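PDB 2GFI: phytase from Debaryomyces castellii, which probably catalyses removal of the 3-phosphate from phytate (inositol hexakisphosphate) by the histidine acid phosphatase mechanism. Local coordinates for residues P159-N164 / V440-D445; T171-A176 / V189-I194. All coordinates share one frame; numbering follows the deposited sequence.

Contact 1: P159-N164 / V440-D445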
ATOM      1  N   PRO A 159     -32.504  -5.432  18.546  1.00 25.96           N
ATOM      2  CA  PRO A 159     -32.832  -6.805  18.182  1.00 25.72           C
ATOM      3  C   PRO A 159     -31.775  -7.376  17.217  1.00 26.12           C
ATOM      4  O   PRO A 159     -31.188  -6.657  16.364  1.00 26.74           O
ATOM      5  CB  PRO A 159     -34.204  -6.681  17.509  1.00 24.77           C
ATOM      6  CG  PRO A 159     -34.207  -5.290  16.944  1.00 25.36           C
ATOM      7  CD  PRO A 159     -33.271  -4.443  17.758  1.00 25.08           C
ATOM      8  N   VAL A 160     -31.500  -8.657  17.365  1.00 25.46           N
ATOM      9  CA  VAL A 160     -30.557  -9.300  16.471  1.00 24.81           C
ATOM     10  C   VAL A 160     -31.296 -10.531  15.982  1.00 24.53           C
ATOM     11  O   VAL A 160     -31.994 -11.153  16.734  1.00 25.60           O
ATOM     12  CB  VAL A 160     -29.204  -9.594  17.194  1.00 24.34           C
ATOM     13  CG1 VAL A 160     -28.339 -10.494  16.389  1.00 23.58           C
ATOM     14  CG2 VAL A 160     -28.449  -8.287  17.492  1.00 23.52           C
ATOM     15  N   PHE A 161     -31.225 -10.825  14.706  1.00 24.39           N
ATOM     16  CA  PHE A 161     -31.840 -12.020  14.193  1.00 24.56           C
ATOM     17  C   PHE A 161     -30.710 -12.883  13.650  1.00 25.50           C
ATOM     18  O   PHE A 161     -29.866 -12.422  12.854  1.00 25.91           O
ATOM     19  CB  PHE A 161     -32.902 -11.675  13.138  1.00 24.29           C
ATOM     20  CG  PHE A 161     -33.903 -10.660  13.625  1.00 22.98           C
ATOM     21  CD1 PHE A 161     -35.110 -11.068  14.173  1.00 22.88           C
ATOM     22  CD2 PHE A 161     -33.592  -9.321  13.617  1.00 22.15           C
ATOM     23  CE1 PHE A 161     -36.004 -10.147  14.675  1.00 22.31           C
ATOM     24  CE2 PHE A 161     -34.471  -8.388  14.129  1.00 25.30           C
ATOM     25  CZ  PHE A 161     -35.693  -8.802  14.652  1.00 23.36           C
ATOM     26  N   THR A 162     -30.672 -14.115  14.136  1.00 25.41           N
ATOM     27  CA  THR A 162     -29.671 -15.053  13.735  1.00 25.67           C
ATOM     28  C   THR A 162     -30.276 -16.443  13.626  1.00 26.40           C
ATOM     29  O   THR A 162     -31.234 -16.741  14.322  1.00 26.65           O
ATOM     30  CB  THR A 162     -28.518 -15.053  14.759  1.00 25.11           C
ATOM     31  OG1 THR A 162     -27.581 -16.060  14.371  1.00 22.89           O
ATOM     32  CG2 THR A 162     -28.989 -15.497  16.099  1.00 24.88           C
ATOM     33  N   SER A 163     -29.727 -17.288  12.752  1.00 26.57           N
ATOM     34  CA  SER A 163     -30.107 -18.693  12.754  1.00 26.70           C
ATOM     35  C   SER A 163     -29.398 -19.379  13.918  1.00 26.48           C
ATOM     36  O   SER A 163     -28.568 -18.780  14.593  1.00 26.84           O
ATOM     37  CB  SER A 163     -29.802 -19.385  11.412  1.00 27.03           C
ATOM     38  OG  SER A 163     -28.505 -19.960  11.437  1.00 26.29           O
ATOM     39  N   ASN A 164     -29.758 -20.624  14.193  1.00 26.51           N
ATOM     40  CA  ASN A 164     -29.273 -21.276  15.391  1.00 26.12           C
ATOM     41  C   ASN A 164     -27.990 -22.060  15.149  1.00 26.15           C
ATOM     42  O   ASN A 164     -27.495 -22.768  16.043  1.00 25.90           O
ATOM     43  CB  ASN A 164     -30.370 -22.152  16.002  1.00 26.11           C
ATOM     44  CG  ASN A 164     -30.769 -23.293  15.107  1.00 26.29           C
ATOM     45  OD1 ASN A 164     -31.040 -23.115  13.919  1.00 25.98           O
ATOM     46  ND2 ASN A 164     -30.826 -24.475  15.675  1.00 26.27           N
ATOM     47  N   VAL A 440     -42.260 -14.606   6.273  1.00 35.32           N
ATOM     48  CA  VAL A 440     -41.478 -14.155   7.416  1.00 33.25           C
ATOM     49  C   VAL A 440     -42.380 -13.279   8.273  1.00 32.50           C
ATOM     50  O   VAL A 440     -43.056 -12.364   7.763  1.00 32.12           O
ATOM     51  CB  VAL A 440     -40.203 -13.330   6.983  1.00 33.15           C
ATOM     52  CG1 VAL A 440     -39.592 -12.528   8.178  1.00 31.79           C
ATOM     53  CG2 VAL A 440     -39.167 -14.216   6.310  1.00 32.07           C
ATOM     54  N   THR A 441     -42.374 -13.575   9.568  1.00 31.55           N
ATOM     55  CA  THR A 441     -42.996 -12.732  10.564  1.00 30.92           C
ATOM     56  C   THR A 441     -42.026 -12.410  11.686  1.00 31.08           C
ATOM     57  O   THR A 441     -42.323 -11.544  12.507  1.00 31.17           O
ATOM     58  CB  THR A 441     -44.300 -13.393  11.158  1.00 30.87           C
ATOM     59  OG1 THR A 441     -43.982 -14.628  11.822  1.00 28.45           O
ATOM     60  CG2 THR A 441     -45.302 -13.788  10.026  1.00 31.83           C
ATOM     61  N   PHE A 442     -40.878 -13.098  11.749  1.00 31.34           N
ATOM     62  CA  PHE A 442     -39.993 -12.959  12.922  1.00 31.73           C
ATOM     63  C   PHE A 442     -39.506 -11.518  13.161  1.00 32.35           C
ATOM     64  O   PHE A 442     -39.237 -11.163  14.293  1.00 32.12           O
ATOM     65  CB  PHE A 442     -38.843 -14.010  12.949  1.00 31.93           C
ATOM     66  CG  PHE A 442     -37.858 -13.887  11.804  1.00 31.84           C
ATOM     67  CD1 PHE A 442     -36.897 -12.878  11.796  1.00 31.05           C
ATOM     68  CD2 PHE A 442     -37.923 -14.764  10.721  1.00 31.88           C
ATOM     69  CE1 PHE A 442     -36.007 -12.756  10.737  1.00 30.44           C
ATOM     70  CE2 PHE A 442     -37.038 -14.647   9.633  1.00 33.89           C
ATOM     71  CZ  PHE A 442     -36.071 -13.625   9.652  1.00 31.89           C
ATOM     72  N   TYR A 443     -39.393 -10.684  12.116  1.00 33.23           N
ATOM     73  CA  TYR A 443     -38.995  -9.271  12.334  1.00 33.95           C
ATOM     74  C   TYR A 443     -40.063  -8.467  13.096  1.00 35.16           C
ATOM     75  O   TYR A 443     -39.746  -7.437  13.719  1.00 34.87           O
ATOM     76  CB  TYR A 443     -38.600  -8.517  11.040  1.00 33.47           C
ATOM     77  CG  TYR A 443     -37.423  -9.093  10.264  1.00 31.89           C
ATOM     78  CD1 TYR A 443     -36.131  -9.055  10.784  1.00 30.43           C
ATOM     79  CD2 TYR A 443     -37.608  -9.664   9.000  1.00 31.49           C
ATOM     80  CE1 TYR A 443     -35.060  -9.577  10.078  1.00 29.69           C
ATOM     81  CE2 TYR A 443     -36.537 -10.204   8.286  1.00 30.54           C
ATOM     82  CZ  TYR A 443     -35.271 -10.154   8.836  1.00 30.97           C
ATOM     83  OH  TYR A 443     -34.210 -10.688   8.157  1.00 30.83           O
ATOM     84  N   TRP A 444     -41.314  -8.936  13.052  1.00 36.15           N
ATOM     85  CA  TRP A 444     -42.420  -8.236  13.703  1.00 37.31           C
ATOM     86  C   TRP A 444     -42.980  -8.916  14.964  1.00 38.11           C
ATOM     87  O   TRP A 444     -43.394  -8.247  15.918  1.00 39.18           O
ATOM     88  CB  TRP A 444     -43.530  -7.973  12.679  1.00 37.45           C
ATOM     89  CG  TRP A 444     -42.988  -7.214  11.521  1.00 36.87           C
ATOM     90  CD1 TRP A 444     -42.798  -5.857  11.436  1.00 36.14           C
ATOM     91  CD2 TRP A 444     -42.523  -7.763  10.289  1.00 36.30           C
ATOM     92  NE1 TRP A 444     -42.252  -5.529  10.211  1.00 35.92           N
ATOM     93  CE2 TRP A 444     -42.069  -6.682   9.488  1.00 37.11           C
ATOM     94  CE3 TRP A 444     -42.447  -9.059   9.771  1.00 34.85           C
ATOM     95  CZ2 TRP A 444     -41.538  -6.868   8.207  1.00 35.53           C
ATOM     96  CZ3 TRP A 444     -41.923  -9.234   8.512  1.00 36.91           C
ATOM     97  CH2 TRP A 444     -41.473  -8.141   7.738  1.00 35.45           C
ATOM     98  N   ASP A 445     -42.980 -10.234  14.995  1.00 38.54           N
ATOM     99  CA  ASP A 445     -43.605 -10.926  16.108  1.00 38.67           C
ATOM    100  C   ASP A 445     -42.607 -11.482  17.095  1.00 38.77           C
ATOM    101  O   ASP A 445     -42.968 -12.330  17.913  1.00 39.12           O
ATOM    102  CB  ASP A 445     -44.504 -12.046  15.582  1.00 39.08           C
ATOM    103  CG  ASP A 445     -43.729 -13.170  14.894  1.00 39.92           C
ATOM    104  OD1 ASP A 445     -42.469 -13.257  15.022  1.00 40.74           O
ATOM    105  OD2 ASP A 445     -44.315 -14.027  14.208  1.00 39.57           O
TER
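Phe161 and Tyr443 both hold CG anti to their carbonyl carbon (chi1 -52° for Phe161), and from these positions the two rings meet. Phe442 holds CG between the backbone N and the carbonyl carbon, which brings the CD1 edge of its ring to Phe161. The pair Phe161–Tyr443 is edge-to-face. Tyr443 brings its CD1 edge over the centre of one face of Phe161, with the planes at 66° and the centroids 4.9 Å apart. Its CD1 lies 3.8 Å from CE2 of Phe161. Phe161 belongs to strand 158-163 of the large mixed sheet of the histidine phosphatase fold, and here a short, weakly bonded helical turn at about 442-445, near the C terminus, packs against that sheet. Phe442 completes the aromatic cluster. Its CD1 comes to 3.5 Å from CD1 of Phe161, and the rings are oblique, with planes at 42°. CE1 of Phe442 also lies over the centre of one face of the Tyr443 ring. The carbonyl O of Phe442 lies 3.4 Å from CE1 of Phe161. Tyr443 OH is hydrogen-bonded to Ser329 OG on the neighbouring strand 326-331. Tyr446 adds a further edge-to-face contact to Phe161.

Contact 2: T171-A176 / V189-I194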
ATOM      1  N   THR A 171     -21.258 -15.177  15.372  1.00 19.07           N
ATOM      2  CA  THR A 171     -21.063 -14.008  14.549  1.00 19.33           C
ATOM      3  C   THR A 171     -21.972 -12.879  15.020  1.00 19.42           C
ATOM      4  O   THR A 171     -21.493 -11.755  15.229  1.00 18.10           O
ATOM      5  CB  THR A 171     -21.320 -14.348  13.110  1.00 19.20           C
ATOM      6  OG1 THR A 171     -20.335 -15.293  12.710  1.00 20.69           O
ATOM      7  CG2 THR A 171     -21.033 -13.143  12.203  1.00 18.46           C
ATOM      8  N   SER A 172     -23.253 -13.207  15.255  1.00 19.61           N
ATOM      9  CA  SER A 172     -24.249 -12.180  15.513  1.00 19.71           C
ATOM     10  C   SER A 172     -23.872 -11.488  16.796  1.00 19.23           C
ATOM     11  O   SER A 172     -24.042 -10.291  16.916  1.00 19.14           O
ATOM     12  CB  SER A 172     -25.680 -12.766  15.569  1.00 20.09           C
ATOM     13  OG  SER A 172     -25.903 -13.485  16.767  1.00 21.48           O
ATOM     14  N   GLN A 173     -23.322 -12.259  17.731  1.00 19.42           N
ATOM     15  CA  GLN A 173     -22.964 -11.768  19.063  1.00 19.44           C
ATOM     16  C   GLN A 173     -21.717 -10.938  19.036  1.00 19.40           C
ATOM     17  O   GLN A 173     -21.622  -9.955  19.753  1.00 20.10           O
ATOM     18  CB  GLN A 173     -22.762 -12.936  20.040  1.00 19.55           C
ATOM     19  CG  GLN A 173     -24.048 -13.715  20.269  1.00 19.84           C
ATOM     20  CD  GLN A 173     -25.172 -12.798  20.690  1.00 20.86           C
ATOM     21  OE1 GLN A 173     -26.048 -12.464  19.881  1.00 24.80           O
ATOM     22  NE2 GLN A 173     -25.118 -12.339  21.913  1.00 19.40           N
ATOM     23  N   TYR A 174     -20.737 -11.341  18.233  1.00 18.47           N
ATOM     24  CA  TYR A 174     -19.552 -10.518  18.106  1.00 18.21           C
ATOM     25  C   TYR A 174     -19.883  -9.214  17.400  1.00 17.76           C
ATOM     26  O   TYR A 174     -19.407  -8.180  17.799  1.00 17.76           O
ATOM     27  CB  TYR A 174     -18.427 -11.264  17.398  1.00 18.25           C
ATOM     28  CG  TYR A 174     -17.595 -12.020  18.382  1.00 16.76           C
ATOM     29  CD1 TYR A 174     -17.937 -13.307  18.758  1.00 17.85           C
ATOM     30  CD2 TYR A 174     -16.471 -11.443  18.953  1.00 18.53           C
ATOM     31  CE1 TYR A 174     -17.153 -14.032  19.670  1.00 18.33           C
ATOM     32  CE2 TYR A 174     -15.669 -12.147  19.839  1.00 19.54           C
ATOM     33  CZ  TYR A 174     -16.034 -13.447  20.207  1.00 18.86           C
ATOM     34  OH  TYR A 174     -15.269 -14.147  21.120  1.00 20.33           O
ATOM     35  N   PHE A 175     -20.718  -9.281  16.366  1.00 17.49           N
ATOM     36  CA  PHE A 175     -21.165  -8.119  15.692  1.00 17.82           C
ATOM     37  C   PHE A 175     -21.879  -7.177  16.659  1.00 18.69           C
ATOM     38  O   PHE A 175     -21.529  -5.997  16.716  1.00 19.93           O
ATOM     39  CB  PHE A 175     -22.125  -8.502  14.566  1.00 18.24           C
ATOM     40  CG  PHE A 175     -22.645  -7.312  13.809  1.00 18.87           C
ATOM     41  CD1 PHE A 175     -22.043  -6.918  12.622  1.00 17.37           C
ATOM     42  CD2 PHE A 175     -23.708  -6.550  14.319  1.00 19.39           C
ATOM     43  CE1 PHE A 175     -22.503  -5.800  11.939  1.00 17.79           C
ATOM     44  CE2 PHE A 175     -24.172  -5.420  13.634  1.00 17.72           C
ATOM     45  CZ  PHE A 175     -23.573  -5.048  12.452  1.00 17.02           C
ATOM     46  N   ALA A 176     -22.848  -7.699  17.417  1.00 18.20           N
ATOM     47  CA  ALA A 176     -23.643  -6.911  18.341  1.00 18.79           C
ATOM     48  C   ALA A 176     -22.744  -6.285  19.380  1.00 19.95           C
ATOM     49  O   ALA A 176     -22.933  -5.115  19.755  1.00 19.93           O
ATOM     50  CB  ALA A 176     -24.743  -7.749  18.983  1.00 18.83           C
ATOM     51  N   VAL A 189     -29.448  -5.684  24.118  1.00 29.92           N
ATOM     52  CA  VAL A 189     -29.529  -6.474  22.881  1.00 28.52           C
ATOM     53  C   VAL A 189     -30.421  -7.654  23.139  1.00 29.29           C
ATOM     54  O   VAL A 189     -30.270  -8.337  24.152  1.00 29.50           O
ATOM     55  CB  VAL A 189     -28.126  -6.991  22.380  1.00 27.80           C
ATOM     56  CG1 VAL A 189     -28.265  -7.792  21.064  1.00 25.82           C
ATOM     57  CG2 VAL A 189     -27.122  -5.837  22.245  1.00 25.16           C
ATOM     58  N   LYS A 190     -31.359  -7.900  22.236  1.00 29.75           N
ATOM     59  CA  LYS A 190     -32.142  -9.085  22.350  1.00 30.48           C
ATOM     60  C   LYS A 190     -31.964  -9.872  21.067  1.00 29.24           C
ATOM     61  O   LYS A 190     -32.285  -9.386  19.975  1.00 28.65           O
ATOM     62  CB  LYS A 190     -33.614  -8.752  22.649  1.00 32.07           C
ATOM     63  CG  LYS A 190     -33.866  -8.162  24.113  1.00 38.61           C
ATOM     64  CD  LYS A 190     -33.325  -9.055  25.265  1.00 38.39           C
ATOM     65  CE  LYS A 190     -33.808  -8.590  26.644  1.00 41.10           C
ATOM     66  NZ  LYS A 190     -33.500  -9.645  27.708  1.00 40.57           N
ATOM     67  N   THR A 191     -31.445 -11.089  21.212  1.00 27.47           N
ATOM     68  CA  THR A 191     -31.181 -11.917  20.071  1.00 26.97           C
ATOM     69  C   THR A 191     -32.309 -12.904  19.873  1.00 27.39           C
ATOM     70  O   THR A 191     -32.692 -13.623  20.803  1.00 27.21           O
ATOM     71  CB  THR A 191     -29.866 -12.675  20.263  1.00 26.56           C
ATOM     72  OG1 THR A 191     -28.800 -11.730  20.317  1.00 26.86           O
ATOM     73  CG2 THR A 191     -29.556 -13.535  19.050  1.00 25.58           C
ATOM     74  N   ASN A 192     -32.789 -12.957  18.642  1.00 27.12           N
ATOM     75  CA  ASN A 192     -33.814 -13.873  18.219  1.00 27.84           C
ATOM     76  C   ASN A 192     -33.169 -14.933  17.376  1.00 28.12           C
ATOM     77  O   ASN A 192     -32.635 -14.655  16.309  1.00 28.77           O
ATOM     78  CB  ASN A 192     -34.888 -13.096  17.458  1.00 28.23           C
ATOM     79  CG  ASN A 192     -35.361 -11.893  18.244  1.00 28.64           C
ATOM     80  OD1 ASN A 192     -35.951 -12.041  19.313  1.00 29.01           O
ATOM     81  ND2 ASN A 192     -35.024 -10.697  17.771  1.00 29.59           N
ATOM     82  N   ILE A 193     -33.169 -16.145  17.908  1.00 28.40           N
ATOM     83  CA  ILE A 193     -32.525 -17.263  17.298  1.00 28.36           C
ATOM     84  C   ILE A 193     -33.619 -17.997  16.578  1.00 29.30           C
ATOM     85  O   ILE A 193     -34.513 -18.548  17.199  1.00 30.77           O
ATOM     86  CB  ILE A 193     -31.901 -18.176  18.359  1.00 28.37           C
ATOM     87  CG1 ILE A 193     -31.079 -17.383  19.367  1.00 26.81           C
ATOM     88  CG2 ILE A 193     -31.050 -19.279  17.700  1.00 28.31           C
ATOM     89  CD1 ILE A 193     -30.540 -18.250  20.493  1.00 27.59           C
ATOM     90  N   ILE A 194     -33.527 -18.022  15.263  1.00 29.26           N
ATOM     91  CA  ILE A 194     -34.552 -18.538  14.406  1.00 29.03           C
ATOM     92  C   ILE A 194     -34.044 -19.873  13.920  1.00 29.26           C
ATOM     93  O   ILE A 194     -32.983 -19.978  13.258  1.00 28.91           O
ATOM     94  CB  ILE A 194     -34.766 -17.538  13.250  1.00 29.11           C
ATOM     95  CG1 ILE A 194     -35.264 -16.214  13.828  1.00 30.18           C
ATOM     96  CG2 ILE A 194     -35.755 -18.044  12.241  1.00 28.19           C
ATOM     97  CD1 ILE A 194     -34.584 -15.086  13.171  1.00 33.65           C
TER
HETATM   98  O   HOH W   1     -27.529 -11.432  22.583  1.00 33.41           O
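Gln173 reaches from helix 166-180 to Thr191 on strand 189-194. Its CB does not point at the strand. CG stands anti to the carbonyl carbon, beside the backbone N, and the chain then bends at chi2. This bend turns the terminal amide toward the strand. CD comes to 3.8 Å from Thr191 OG1. Beyond it, OE1 accepts a hydrogen bond of 2.9 Å from Thr191 OG1. The C=O...donor angle is 130°, and the donor is tilted 21° from the carbonyl plane. OE1 also touches the methyl of Thr191, with CG2 at 3.8 Å. OG1 of Thr191, anti to its own carbonyl carbon, stands on the helix side of the strand. The other arm of the amide, NE2, donates to a water at 2.7 Å. The same water donates to Thr191 OG1 at 2.6 Å. The hydroxyl is thus gripped twice, once directly and once through water, and the two links fix the rotation of the amide. With an alanine here in place of Gln173, the Thr191 hydroxyl would probably lose its direct acceptor and the water its amide donor.

One turn on, the contact is apolar. Ala176 CB lies 4.1 Å from Val189 CG1, and both side chains start out toward the opposite segment. The two axes are 10.4 Å apart and run nearly antiparallel, at 163°. Val160 of strand 158-163 touches both Ser172 and Val189, so the neighbouring strand shares this interface. Helix over strand, with the chain returning to a parallel neighbour, is the geometry of a beta-alpha-beta unit: strand 158-163, helix 166-180, strand 189-194.

Following the chain from the N terminus, the first element to take part is strand 158-163, which supplies the early half of contact 1. Helix 166-180 and strand 189-194 follow directly and form contact 2, a short loop closed across 12 residues. The chain then runs through 245 more residues before 440-445 returns and closes the long loop of contact 1. Contact 2 is therefore nested inside contact 1. The two are joined through the sheet, where strands 158-163 and 189-194 are parallel neighbours: Asn192 N lies 2.7 Å from Val160 O, a probable hydrogen bond. Contact 1 ties the C-terminal region to this sheet, and contact 2 ties helix 166-180 to it.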